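Side-chain contacts in putative fructosamine-3-kinase (Thermobifida fusca YX, PDB 3F7W), which probably acts as a kinase of the fructosamine kinase family, phosphorylating ketosamines (sugar-modified amines): residues 118-123 with 142-147; 154-159 with 266-271; 197-202 with 209-214. One frame throughout, in Å; residues are numbered along the deposited sequence. Where two conformers were deposited one is given.

Contact 1: 118-123 with 142-147; sequences ESFGAT and PEFYAE
F120 sets its CB on the face of the F144 ring, a CH-pi contact by which a loop is packed onto helix 141-159 in the helical lobe of this protein-kinase-like fold. The tight part is small. F120 CB stands 3.7 Å from the F144 ring centroid, over the middle of the face and 14° off the ring normal, and its nearest ring atom is F144 CG, 3.7 Å away. F144 reaches this place because its CG lies anti to the backbone N (chi1 169°), which sends the ring out from the helix toward the loop. The ring planes differ by only 26°, but an offset puts the centroids 5.6 Å apart and little of one ring lies over the other: the F120 ring leads off toward W141 and P188, and its CB makes the closer approach. The next residue's backbone also touches the ring, G121 N lying 3.8 Å from F144 CE1. G121 has backbone angles at which any CB would press on the carbonyl O of F120. These three touching residues are all buried, whereas the segments diverge toward solvent at E118, T123 and E147, the last in a salt bridge with R138. Within the loop, S119 OG donates to F120 O over 3.0 Å, from above the carbonyl plane.

Contact 2: 154-159 with 266-271; sequences LRRAAD and HVCLFG
R156 and A157, near the end of helix 141-159, lean on C268 and V267 of helix 251-270 in a helix-helix contact of the helical lobe. Going along 154-159, L154 comes first and faces away from the partner, into V168 and V171. R155 also points away, against V168. R156 is the first residue to reach across. With CG anti to the backbone N (chi1 -173°) and the chain extended as far as NE, its methylene groups run alongside the thiol: R156 CB and CD each lie 3.9 Å from C268 SG. The extended chain then carries the guanidinium past the sulfur to a water that sits in its plane, at its edge. R156 NE donates to this water over 2.8 Å, and the water passes a weak bond of 2.8 Å on to C268 O, so a polar bridge forms on the solvent side of an otherwise apolar contact. A157 fills the buried part. Its CB touches two partners, 3.9 Å from V267 CG1 and 3.9 Å from C268 SG, and the small side chain allows A157 CA and C268 CA to come within 5.2 Å of each other. A158 touches V168 instead. The short axes cross at 41° and approach to 8.9 Å; helix 165-176 lies against the far side of 154-159, while L131 of strand 131-133 touches both R156 and C268.

Contact 3: 197-202 with 209-214; sequences NGNVLW and VIDPAA
N199 and D211 each turn CG anti to their own carbonyl carbon (chi1 -76° and -58°), which brings the amide and the carboxylate together. N199 OD1 ends 3.1 Å from D211 OD2, with the two planes nearly perpendicular at 83°. Both atoms are acceptors, so this is no hydrogen bond. Each group is held from its other end: N199 ND2 donates to D194 O, and D211 OD1 forms a salt bridge with K45. The backbones fix the spacing behind them. I210 N donates to N199 O over 2.9 Å in a slightly bent bond, and the same oxygen receives a CA-H...O contact from V209 CA at 3.2 Å. Next to it V200 and V209 form an antiparallel non-hydrogen-bonded pair, their side chains on the face packed against F105. I210 places CG1 in the crowded position between its backbone N and carbonyl carbon, 3.7 Å from N199 CA, and its CG2 meets L201 CD1 at 3.9 Å, the two side chains crossing at about a right angle. An unknown ligand lies about 4 Å from the I210 side chain. An alanine in place of N199 would remove the amide and would probably leave D194 O without this donor and the probable metal site without one of its two side-chain oxygens. The sequence HGD...N followed by IDP corresponds, by family resemblance, to the catalytic loop and the DFG-like aspartate of the kinase superfamily. Two acceptor oxygens brought this close are consistent with the role of their counterparts in relatives, where this asparagine and aspartate hold the magnesium of the nucleotide, as they probably do in this protein.

How the contacts relate
Contacts 1 and 2 both use helix 141-159, the first near its start and the second at its end, with centres 21 Å apart. Contact 3 lies deeper, about 7 Å from the centre of the chain, against 15 Å and 18 Å for contacts 1 and 2, and beside the bound unknown ligand at the probable active site. Its centre is 21 Å from that of contact 1, yet their nearest atoms come within about 4 Å, and a backbone hydrogen bond between G121 and G216 ties the loop of contact 1 to the chain just past 209-214. Contact 2 stays farther off, its nearest atoms about 9 Å from those of contact 3.

Contact 1: 118-123 with 142-147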
ATOM      1  N   GLU A 118      -2.104  -0.505 -17.476  1.00 35.62           N
ATOM      2  CA  GLU A 118      -2.543  -1.259 -18.631  1.00 39.01           C
ATOM      3  C   GLU A 118      -3.626  -2.246 -18.209  1.00 36.69           C
ATOM      4  O   GLU A 118      -4.570  -2.494 -18.942  1.00 37.98           O
ATOM      5  CB  GLU A 118      -1.351  -1.996 -19.251  1.00 40.80           C
ATOM      6  CG  GLU A 118      -0.049  -1.154 -19.278  1.00 53.08           C
ATOM      7  CD  GLU A 118       0.591  -1.068 -20.654  1.00 63.96           C
ATOM      8  OE1 GLU A 118      -0.145  -0.874 -21.649  1.00 72.45           O
ATOM      9  OE2 GLU A 118       1.836  -1.171 -20.739  1.00 72.34           O
ATOM     10  N   SER A 119      -3.492  -2.778 -16.995  1.00 33.91           N
ATOM     11  CA  SER A 119      -4.442  -3.738 -16.458  1.00 31.99           C
ATOM     12  C   SER A 119      -4.455  -3.637 -14.939  1.00 30.96           C
ATOM     13  O   SER A 119      -3.648  -2.917 -14.343  1.00 28.80           O
ATOM     14  CB  SER A 119      -4.013  -5.151 -16.882  1.00 33.57           C
ATOM     15  OG  SER A 119      -2.866  -5.556 -16.140  1.00 42.49           O
ATOM     16  N   PHE A 120      -5.404  -4.330 -14.326  1.00 28.31           N
ATOM     17  CA  PHE A 120      -5.371  -4.595 -12.901  1.00 28.11           C
ATOM     18  C   PHE A 120      -4.231  -5.580 -12.634  1.00 29.28           C
ATOM     19  O   PHE A 120      -3.936  -6.404 -13.472  1.00 30.01           O
ATOM     20  CB  PHE A 120      -6.705  -5.126 -12.436  1.00 28.14           C
ATOM     21  CG  PHE A 120      -7.826  -4.161 -12.665  1.00 32.02           C
ATOM     22  CD1 PHE A 120      -8.014  -3.094 -11.796  1.00 27.77           C
ATOM     23  CD2 PHE A 120      -8.642  -4.275 -13.792  1.00 30.65           C
ATOM     24  CE1 PHE A 120      -9.020  -2.164 -12.020  1.00 27.89           C
ATOM     25  CE2 PHE A 120      -9.668  -3.356 -14.019  1.00 32.80           C
ATOM     26  CZ  PHE A 120      -9.856  -2.299 -13.136  1.00 28.63           C
ATOM     27  N   GLY A 121      -3.557  -5.444 -11.491  1.00 24.52           N
ATOM     28  CA  GLY A 121      -2.432  -6.276 -11.153  1.00 26.91           C
ATOM     29  C   GLY A 121      -1.116  -5.628 -11.542  1.00 27.61           C
ATOM     30  O   GLY A 121      -1.011  -4.416 -11.612  1.00 27.86           O
ATOM     31  N   ALA A 122      -0.114  -6.449 -11.829  1.00 28.49           N
ATOM     32  CA  ALA A 122       1.236  -5.961 -12.127  1.00 26.94           C
ATOM     33  C   ALA A 122       2.060  -7.049 -12.807  1.00 28.00           C
ATOM     34  O   ALA A 122       1.635  -8.199 -12.855  1.00 28.51           O
ATOM     35  CB  ALA A 122       1.951  -5.446 -10.874  1.00 25.38           C
ATOM     36  N   THR A 123       3.205  -6.667 -13.366  1.00 26.61           N
ATOM     37  CA  THR A 123       4.065  -7.605 -14.080  1.00 30.48           C
ATOM     38  C   THR A 123       4.994  -8.353 -13.122  1.00 30.18           C
ATOM     39  O   THR A 123       5.644  -9.293 -13.520  1.00 34.51           O
ATOM     40  CB  THR A 123       4.899  -6.893 -15.197  1.00 30.15           C
ATOM     41  OG1 THR A 123       5.647  -5.822 -14.628  1.00 32.65           O
ATOM     42  CG2 THR A 123       3.994  -6.352 -16.301  1.00 33.86           C
ATOM     43  N   PRO A 142     -14.239  -6.439 -10.959  1.00 28.48           N
ATOM     44  CA  PRO A 142     -14.922  -7.363 -10.040  1.00 28.74           C
ATOM     45  C   PRO A 142     -14.258  -8.731  -9.948  1.00 27.80           C
ATOM     46  O   PRO A 142     -14.093  -9.259  -8.849  1.00 28.85           O
ATOM     47  CB  PRO A 142     -16.350  -7.479 -10.639  1.00 26.43           C
ATOM     48  CG  PRO A 142     -16.529  -6.208 -11.400  1.00 29.54           C
ATOM     49  CD  PRO A 142     -15.162  -5.921 -11.984  1.00 29.54           C
ATOM     50  N   GLU A 143     -13.852  -9.282 -11.087  1.00 26.62           N
ATOM     51  CA  GLU A 143     -13.154 -10.571 -11.097  1.00 26.84           C
ATOM     52  C   GLU A 143     -11.785 -10.507 -10.403  1.00 26.35           C
ATOM     53  O   GLU A 143     -11.411 -11.390  -9.641  1.00 24.77           O
ATOM     54  CB  GLU A 143     -12.974 -11.042 -12.542  1.00 30.03           C
ATOM     55  CG  GLU A 143     -14.266 -11.478 -13.240  1.00 32.97           C
ATOM     56  CD  GLU A 143     -15.250 -10.342 -13.578  1.00 39.82           C
ATOM     57  OE1 GLU A 143     -14.863  -9.145 -13.711  1.00 32.12           O
ATOM     58  OE2 GLU A 143     -16.445 -10.675 -13.730  1.00 40.47           O
ATOM     59  N   PHE A 144     -11.016  -9.487 -10.734  1.00 25.17           N
ATOM     60  CA  PHE A 144      -9.753  -9.254 -10.081  1.00 24.50           C
ATOM     61  C   PHE A 144      -9.910  -9.155  -8.553  1.00 25.55           C
ATOM     62  O   PHE A 144      -9.180  -9.797  -7.793  1.00 25.64           O
ATOM     63  CB  PHE A 144      -9.146  -7.967 -10.655  1.00 26.34           C
ATOM     64  CG  PHE A 144      -7.978  -7.457  -9.894  1.00 27.40           C
ATOM     65  CD1 PHE A 144      -6.749  -8.093  -9.972  1.00 28.92           C
ATOM     66  CD2 PHE A 144      -8.101  -6.318  -9.103  1.00 30.27           C
ATOM     67  CE1 PHE A 144      -5.670  -7.614  -9.254  1.00 31.53           C
ATOM     68  CE2 PHE A 144      -7.010  -5.832  -8.397  1.00 30.04           C
ATOM     69  CZ  PHE A 144      -5.805  -6.484  -8.477  1.00 29.16           C
ATOM     70  N   TYR A 145     -10.874  -8.357  -8.098  1.00 24.78           N
ATOM     71  CA  TYR A 145     -11.020  -8.111  -6.674  1.00 24.92           C
ATOM     72  C   TYR A 145     -11.447  -9.391  -5.946  1.00 26.18           C
ATOM     73  O   TYR A 145     -10.814  -9.800  -4.978  1.00 25.33           O
ATOM     74  CB  TYR A 145     -12.040  -7.011  -6.450  1.00 26.28           C
ATOM     75  CG  TYR A 145     -12.064  -6.453  -5.046  1.00 27.20           C
ATOM     76  CD1 TYR A 145     -10.938  -5.857  -4.501  1.00 24.48           C
ATOM     77  CD2 TYR A 145     -13.227  -6.478  -4.279  1.00 27.10           C
ATOM     78  CE1 TYR A 145     -10.964  -5.298  -3.210  1.00 24.69           C
ATOM     79  CE2 TYR A 145     -13.262  -5.922  -3.002  1.00 24.45           C
ATOM     80  CZ  TYR A 145     -12.122  -5.340  -2.466  1.00 25.93           C
ATOM     81  OH  TYR A 145     -12.132  -4.795  -1.197  1.00 25.54           O
ATOM     82  N   ALA A 146     -12.494 -10.043  -6.455  1.00 26.34           N
ATOM     83  CA  ALA A 146     -13.000 -11.279  -5.854  1.00 25.02           C
ATOM     84  C   ALA A 146     -11.907 -12.347  -5.784  1.00 25.70           C
ATOM     85  O   ALA A 146     -11.604 -12.862  -4.707  1.00 28.22           O
ATOM     86  CB  ALA A 146     -14.230 -11.792  -6.599  1.00 25.90           C
ATOM     87  N   GLU A 147     -11.273 -12.632  -6.912  1.00 24.74           N
ATOM     88  CA  GLU A 147     -10.414 -13.809  -7.049  1.00 25.31           C
ATOM     89  C   GLU A 147      -8.989 -13.586  -6.528  1.00 26.16           C
ATOM     90  O   GLU A 147      -8.350 -14.526  -6.032  1.00 25.76           O
ATOM     91  CB  GLU A 147     -10.343 -14.236  -8.507  1.00 26.80           C
ATOM     92  CG  GLU A 147     -11.698 -14.603  -9.108  1.00 26.78           C
ATOM     93  CD  GLU A 147     -11.663 -14.732 -10.613  1.00 28.82           C
ATOM     94  OE1 GLU A 147     -10.610 -15.072 -11.152  1.00 31.68           O
ATOM     95  OE2 GLU A 147     -12.704 -14.540 -11.270  1.00 36.47           O
TER

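Contact 2: 154-159 with 266-271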
ATOM      1  N   LEU A 154      -9.711 -14.559   2.566  1.00 25.25           N
ATOM      2  CA  LEU A 154     -10.892 -15.166   3.202  1.00 26.38           C
ATOM      3  C   LEU A 154     -10.652 -16.647   3.540  1.00 27.61           C
ATOM      4  O   LEU A 154     -10.902 -17.091   4.672  1.00 25.51           O
ATOM      5  CB  LEU A 154     -12.121 -15.006   2.309  1.00 26.16           C
ATOM      6  CG  LEU A 154     -13.467 -15.514   2.857  1.00 25.59           C
ATOM      7  CD1 LEU A 154     -13.870 -14.651   4.078  1.00 24.94           C
ATOM      8  CD2 LEU A 154     -14.539 -15.432   1.750  1.00 24.79           C
ATOM      9  N   ARG A 155     -10.151 -17.403   2.562  0.50 28.39           N
ATOM     10  CA  ARG A 155      -9.862 -18.818   2.764  0.50 29.06           C
ATOM     11  C   ARG A 155      -8.764 -19.017   3.800  0.50 28.21           C
ATOM     12  O   ARG A 155      -8.857 -19.902   4.645  0.50 28.16           O
ATOM     13  CB  ARG A 155      -9.462 -19.507   1.452  0.50 28.98           C
ATOM     14  CG  ARG A 155     -10.500 -19.410   0.329  0.50 31.90           C
ATOM     15  CD  ARG A 155     -11.763 -20.202   0.618  0.50 33.90           C
ATOM     16  NE  ARG A 155     -12.773 -19.963  -0.417  0.50 32.76           N
ATOM     17  CZ  ARG A 155     -14.027 -19.572  -0.206  0.50 31.46           C
ATOM     18  NH1 ARG A 155     -14.496 -19.384   1.018  0.50 31.03           N
ATOM     19  NH2 ARG A 155     -14.834 -19.395  -1.247  0.50 37.49           N
ATOM     20  N   ARG A 156      -7.734 -18.181   3.747  1.00 27.81           N
ATOM     21  CA  ARG A 156      -6.638 -18.287   4.700  1.00 27.33           C
ATOM     22  C   ARG A 156      -7.122 -18.039   6.137  1.00 26.20           C
ATOM     23  O   ARG A 156      -6.789 -18.798   7.039  1.00 25.78           O
ATOM     24  CB  ARG A 156      -5.523 -17.306   4.345  1.00 28.64           C
ATOM     25  CG  ARG A 156      -4.310 -17.495   5.190  1.00 29.46           C
ATOM     26  CD  ARG A 156      -3.249 -16.475   4.872  1.00 35.37           C
ATOM     27  NE  ARG A 156      -2.156 -16.647   5.809  1.00 39.15           N
ATOM     28  CZ  ARG A 156      -1.177 -17.539   5.671  1.00 45.10           C
ATOM     29  NH1 ARG A 156      -1.140 -18.351   4.624  1.00 42.28           N
ATOM     30  NH2 ARG A 156      -0.230 -17.621   6.598  1.00 38.30           N
ATOM     31  N   ALA A 157      -7.902 -16.980   6.338  1.00 25.96           N
ATOM     32  CA  ALA A 157      -8.415 -16.633   7.659  1.00 27.35           C
ATOM     33  C   ALA A 157      -9.373 -17.731   8.176  1.00 27.51           C
ATOM     34  O   ALA A 157      -9.351 -18.101   9.359  1.00 29.30           O
ATOM     35  CB  ALA A 157      -9.094 -15.244   7.641  1.00 27.33           C
ATOM     36  N   ALA A 158     -10.190 -18.271   7.281  1.00 27.83           N
ATOM     37  CA  ALA A 158     -11.105 -19.356   7.645  1.00 28.18           C
ATOM     38  C   ALA A 158     -10.300 -20.595   8.075  1.00 27.63           C
ATOM     39  O   ALA A 158     -10.600 -21.219   9.093  1.00 28.38           O
ATOM     40  CB  ALA A 158     -12.043 -19.672   6.481  1.00 26.91           C
ATOM     41  N   ASP A 159      -9.263 -20.925   7.309  0.50 28.37           N
ATOM     42  CA  ASP A 159      -8.385 -22.057   7.625  0.50 28.49           C
ATOM     43  C   ASP A 159      -7.716 -21.930   8.996  0.50 28.96           C
ATOM     44  O   ASP A 159      -7.559 -22.920   9.708  0.50 30.49           O
ATOM     45  CB  ASP A 159      -7.304 -22.205   6.547  0.50 28.51           C
ATOM     46  CG  ASP A 159      -7.849 -22.738   5.235  0.50 28.08           C
ATOM     47  OD1 ASP A 159      -9.034 -23.132   5.175  0.50 35.22           O
ATOM     48  OD2 ASP A 159      -7.078 -22.778   4.261  0.50 33.42           O
ATOM     49  N   HIS A 266      -5.758  -7.974   7.406  1.00 24.70           N
ATOM     50  CA  HIS A 266      -5.478  -7.704   8.827  1.00 25.60           C
ATOM     51  C   HIS A 266      -5.868  -8.901   9.704  1.00 24.14           C
ATOM     52  O   HIS A 266      -5.136  -9.285  10.631  1.00 26.41           O
ATOM     53  CB  HIS A 266      -6.147  -6.414   9.286  1.00 29.27           C
ATOM     54  CG  HIS A 266      -5.747  -5.229   8.470  1.00 38.87           C
ATOM     55  ND1 HIS A 266      -4.493  -5.115   7.894  1.00 48.67           N
ATOM     56  CD2 HIS A 266      -6.432  -4.117   8.107  1.00 42.66           C
ATOM     57  CE1 HIS A 266      -4.437  -3.999   7.190  1.00 38.36           C
ATOM     58  NE2 HIS A 266      -5.589  -3.362   7.321  1.00 49.49           N
ATOM     59  N   VAL A 267      -7.008  -9.504   9.389  1.00 23.48           N
ATOM     60  CA  VAL A 267      -7.466 -10.670  10.130  1.00 23.27           C
ATOM     61  C   VAL A 267      -6.452 -11.796   9.913  1.00 23.32           C
ATOM     62  O   VAL A 267      -6.065 -12.484  10.860  1.00 27.74           O
ATOM     63  CB  VAL A 267      -8.892 -11.088   9.746  1.00 25.60           C
ATOM     64  CG1 VAL A 267      -9.258 -12.450  10.418  1.00 24.33           C
ATOM     65  CG2 VAL A 267      -9.877 -10.032  10.230  1.00 21.47           C
ATOM     66  N   CYS A 268      -5.952 -11.927   8.687  1.00 26.13           N
ATOM     67  CA  CYS A 268      -4.898 -12.927   8.420  1.00 26.80           C
ATOM     68  C   CYS A 268      -3.630 -12.712   9.215  1.00 26.82           C
ATOM     69  O   CYS A 268      -3.113 -13.647   9.801  1.00 29.03           O
ATOM     70  CB  CYS A 268      -4.550 -12.985   6.940  1.00 27.14           C
ATOM     71  SG  CYS A 268      -5.822 -13.811   5.957  1.00 27.52           S
ATOM     72  N   LEU A 269      -3.138 -11.477   9.215  1.00 25.95           N
ATOM     73  CA  LEU A 269      -1.855 -11.126   9.803  1.00 28.30           C
ATOM     74  C   LEU A 269      -1.895 -10.926  11.301  1.00 32.40           C
ATOM     75  O   LEU A 269      -0.919 -11.260  11.979  1.00 32.81           O
ATOM     76  CB  LEU A 269      -1.295  -9.862   9.146  1.00 27.22           C
ATOM     77  CG  LEU A 269      -0.776  -9.979   7.728  1.00 32.29           C
ATOM     78  CD1 LEU A 269      -0.334  -8.581   7.262  1.00 31.76           C
ATOM     79  CD2 LEU A 269       0.347 -11.014   7.637  1.00 35.36           C
ATOM     80  N   PHE A 270      -3.005 -10.407  11.825  1.00 29.46           N
ATOM     81  CA  PHE A 270      -3.048  -9.914  13.210  1.00 32.47           C
ATOM     82  C   PHE A 270      -4.128 -10.552  14.060  1.00 35.89           C
ATOM     83  O   PHE A 270      -4.146 -10.353  15.274  1.00 41.55           O
ATOM     84  CB  PHE A 270      -3.156  -8.375  13.216  1.00 32.91           C
ATOM     85  CG  PHE A 270      -2.041  -7.709  12.445  1.00 31.42           C
ATOM     86  CD1 PHE A 270      -0.741  -7.825  12.892  1.00 33.71           C
ATOM     87  CD2 PHE A 270      -2.276  -7.039  11.241  1.00 33.54           C
ATOM     88  CE1 PHE A 270       0.301  -7.281  12.192  1.00 33.57           C
ATOM     89  CE2 PHE A 270      -1.237  -6.496  10.533  1.00 39.98           C
ATOM     90  CZ  PHE A 270       0.083  -6.616  11.029  1.00 31.18           C
ATOM     91  N   GLY A 271      -5.043 -11.294  13.437  1.00 33.28           N
ATOM     92  CA  GLY A 271      -5.983 -12.124  14.151  1.00 33.73           C
ATOM     93  C   GLY A 271      -7.339 -11.503  14.428  1.00 34.38           C
ATOM     94  O   GLY A 271      -7.791 -10.594  13.733  1.00 30.31           O
TER
HETATM   95  O   HOH W   1      -1.479 -14.839   7.884  1.00 38.90           O

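Contact 3: 197-202 with 209-214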
ATOM      1  N   ASN A 197      -2.732   5.589   7.399  1.00 25.92           N
ATOM      2  CA  ASN A 197      -2.068   6.809   7.887  1.00 25.80           C
ATOM      3  C   ASN A 197      -0.576   6.628   8.234  1.00 26.37           C
ATOM      4  O   ASN A 197       0.221   7.551   8.060  1.00 29.46           O
ATOM      5  CB  ASN A 197      -2.821   7.433   9.086  1.00 23.31           C
ATOM      6  CG  ASN A 197      -2.934   6.478  10.266  1.00 27.30           C
ATOM      7  OD1 ASN A 197      -1.951   6.256  10.990  1.00 26.56           O
ATOM      8  ND2 ASN A 197      -4.113   5.909  10.468  1.00 24.97           N
ATOM      9  N   GLY A 198      -0.210   5.426   8.656  1.00 26.42           N
ATOM     10  CA  GLY A 198       1.169   5.123   9.036  1.00 27.82           C
ATOM     11  C   GLY A 198       2.104   5.030   7.839  1.00 27.86           C
ATOM     12  O   GLY A 198       3.321   5.031   7.998  1.00 27.02           O
ATOM     13  N   ASN A 199       1.535   4.947   6.649  1.00 26.69           N
ATOM     14  CA  ASN A 199       2.319   4.949   5.408  1.00 26.95           C
ATOM     15  C   ASN A 199       2.284   6.299   4.691  1.00 25.33           C
ATOM     16  O   ASN A 199       2.679   6.401   3.537  1.00 25.75           O
ATOM     17  CB  ASN A 199       1.858   3.800   4.502  1.00 26.85           C
ATOM     18  CG  ASN A 199       2.369   2.441   4.961  1.00 28.45           C
ATOM     19  OD1 ASN A 199       3.379   2.350   5.683  1.00 30.06           O
ATOM     20  ND2 ASN A 199       1.652   1.365   4.564  1.00 26.88           N
ATOM     21  N   VAL A 200       1.771   7.310   5.380  1.00 23.93           N
ATOM     22  CA  VAL A 200       1.759   8.716   4.940  1.00 25.32           C
ATOM     23  C   VAL A 200       2.650   9.515   5.885  1.00 29.58           C
ATOM     24  O   VAL A 200       2.379   9.630   7.098  1.00 29.39           O
ATOM     25  CB  VAL A 200       0.314   9.278   4.889  1.00 25.18           C
ATOM     26  CG1 VAL A 200       0.286  10.739   4.411  1.00 27.32           C
ATOM     27  CG2 VAL A 200      -0.538   8.367   3.990  1.00 26.92           C
ATOM     28  N   LEU A 201       3.742  10.018   5.335  1.00 26.27           N
ATOM     29  CA  LEU A 201       4.692  10.840   6.064  1.00 27.12           C
ATOM     30  C   LEU A 201       4.514  12.285   5.635  1.00 27.90           C
ATOM     31  O   LEU A 201       4.818  12.667   4.499  1.00 26.51           O
ATOM     32  CB  LEU A 201       6.127  10.396   5.798  1.00 26.12           C
ATOM     33  CG  LEU A 201       6.447   8.936   6.127  1.00 30.49           C
ATOM     34  CD1 LEU A 201       7.944   8.720   6.037  1.00 33.82           C
ATOM     35  CD2 LEU A 201       5.930   8.545   7.494  1.00 36.11           C
ATOM     36  N   TRP A 202       3.996  13.079   6.552  1.00 27.30           N
ATOM     37  CA  TRP A 202       3.672  14.461   6.253  1.00 26.17           C
ATOM     38  C   TRP A 202       4.932  15.324   6.080  1.00 27.88           C
ATOM     39  O   TRP A 202       5.968  15.118   6.751  1.00 29.60           O
ATOM     40  CB  TRP A 202       2.734  15.019   7.318  1.00 29.46           C
ATOM     41  CG  TRP A 202       1.402  14.378   7.287  1.00 26.23           C
ATOM     42  CD1 TRP A 202       1.036  13.220   7.901  1.00 31.29           C
ATOM     43  CD2 TRP A 202       0.250  14.850   6.596  1.00 25.43           C
ATOM     44  NE1 TRP A 202      -0.285  12.944   7.642  1.00 28.73           N
ATOM     45  CE2 TRP A 202      -0.790  13.931   6.840  1.00 30.81           C
ATOM     46  CE3 TRP A 202      -0.006  15.966   5.801  1.00 29.60           C
ATOM     47  CZ2 TRP A 202      -2.068  14.089   6.317  1.00 31.37           C
ATOM     48  CZ3 TRP A 202      -1.287  16.125   5.273  1.00 35.31           C
ATOM     49  CH2 TRP A 202      -2.302  15.190   5.541  1.00 33.98           C
ATOM     50  N   VAL A 209       4.533   8.886   0.565  1.00 26.63           N
ATOM     51  CA  VAL A 209       3.882   7.589   0.789  1.00 27.15           C
ATOM     52  C   VAL A 209       4.953   6.517   0.792  1.00 27.70           C
ATOM     53  O   VAL A 209       5.828   6.496  -0.076  1.00 27.55           O
ATOM     54  CB  VAL A 209       2.753   7.291  -0.252  1.00 27.17           C
ATOM     55  CG1 VAL A 209       1.698   8.399  -0.214  1.00 27.61           C
ATOM     56  CG2 VAL A 209       3.302   7.123  -1.682  1.00 26.99           C
ATOM     57  N   ILE A 210       4.895   5.639   1.786  1.00 27.13           N
ATOM     58  CA  ILE A 210       5.948   4.623   1.979  1.00 25.43           C
ATOM     59  C   ILE A 210       5.338   3.228   2.039  1.00 24.86           C
ATOM     60  O   ILE A 210       4.099   3.067   2.147  1.00 25.64           O
ATOM     61  CB  ILE A 210       6.799   4.907   3.235  1.00 29.25           C
ATOM     62  CG1 ILE A 210       5.923   4.934   4.491  1.00 27.56           C
ATOM     63  CG2 ILE A 210       7.642   6.189   3.077  1.00 28.71           C
ATOM     64  CD1 ILE A 210       6.693   4.777   5.826  1.00 28.50           C
ATOM     65  N   ASP A 211       6.197   2.213   1.932  1.00 26.07           N
ATOM     66  CA  ASP A 211       5.792   0.841   2.085  1.00 25.62           C
ATOM     67  C   ASP A 211       4.644   0.415   1.128  1.00 24.14           C
ATOM     68  O   ASP A 211       3.671  -0.203   1.543  1.00 24.43           O
ATOM     69  CB  ASP A 211       5.436   0.578   3.546  1.00 24.88           C
ATOM     70  CG  ASP A 211       6.597   0.866   4.503  1.00 31.54           C
ATOM     71  OD1 ASP A 211       7.790   0.805   4.098  1.00 30.31           O
ATOM     72  OD2 ASP A 211       6.281   1.158   5.659  1.00 31.53           O
ATOM     73  N   PRO A 212       4.787   0.684  -0.171  1.00 24.19           N
ATOM     74  CA  PRO A 212       3.708   0.351  -1.090  1.00 26.46           C
ATOM     75  C   PRO A 212       3.556  -1.139  -1.352  1.00 27.13           C
ATOM     76  O   PRO A 212       4.522  -1.919  -1.238  1.00 27.04           O
ATOM     77  CB  PRO A 212       4.154   1.014  -2.411  1.00 28.14           C
ATOM     78  CG  PRO A 212       5.628   0.925  -2.366  1.00 25.75           C
ATOM     79  CD  PRO A 212       5.936   1.266  -0.897  1.00 27.80           C
ATOM     80  N   ALA A 213       2.334  -1.534  -1.720  1.00 25.14           N
ATOM     81  CA  ALA A 213       2.039  -2.853  -2.290  1.00 25.35           C
ATOM     82  C   ALA A 213       1.419  -2.529  -3.675  1.00 26.34           C
ATOM     83  O   ALA A 213       0.238  -2.757  -3.957  1.00 26.13           O
ATOM     84  CB  ALA A 213       1.078  -3.653  -1.384  1.00 26.01           C
ATOM     85  N   ALA A 214       2.243  -1.927  -4.534  1.00 26.54           N
ATOM     86  CA  ALA A 214       1.761  -1.174  -5.676  1.00 24.03           C
ATOM     87  C   ALA A 214       1.237  -2.095  -6.779  1.00 23.25           C
ATOM     88  O   ALA A 214       1.814  -3.147  -7.071  1.00 26.22           O
ATOM     89  CB  ALA A 214       2.854  -0.213  -6.231  1.00 23.82           C
TER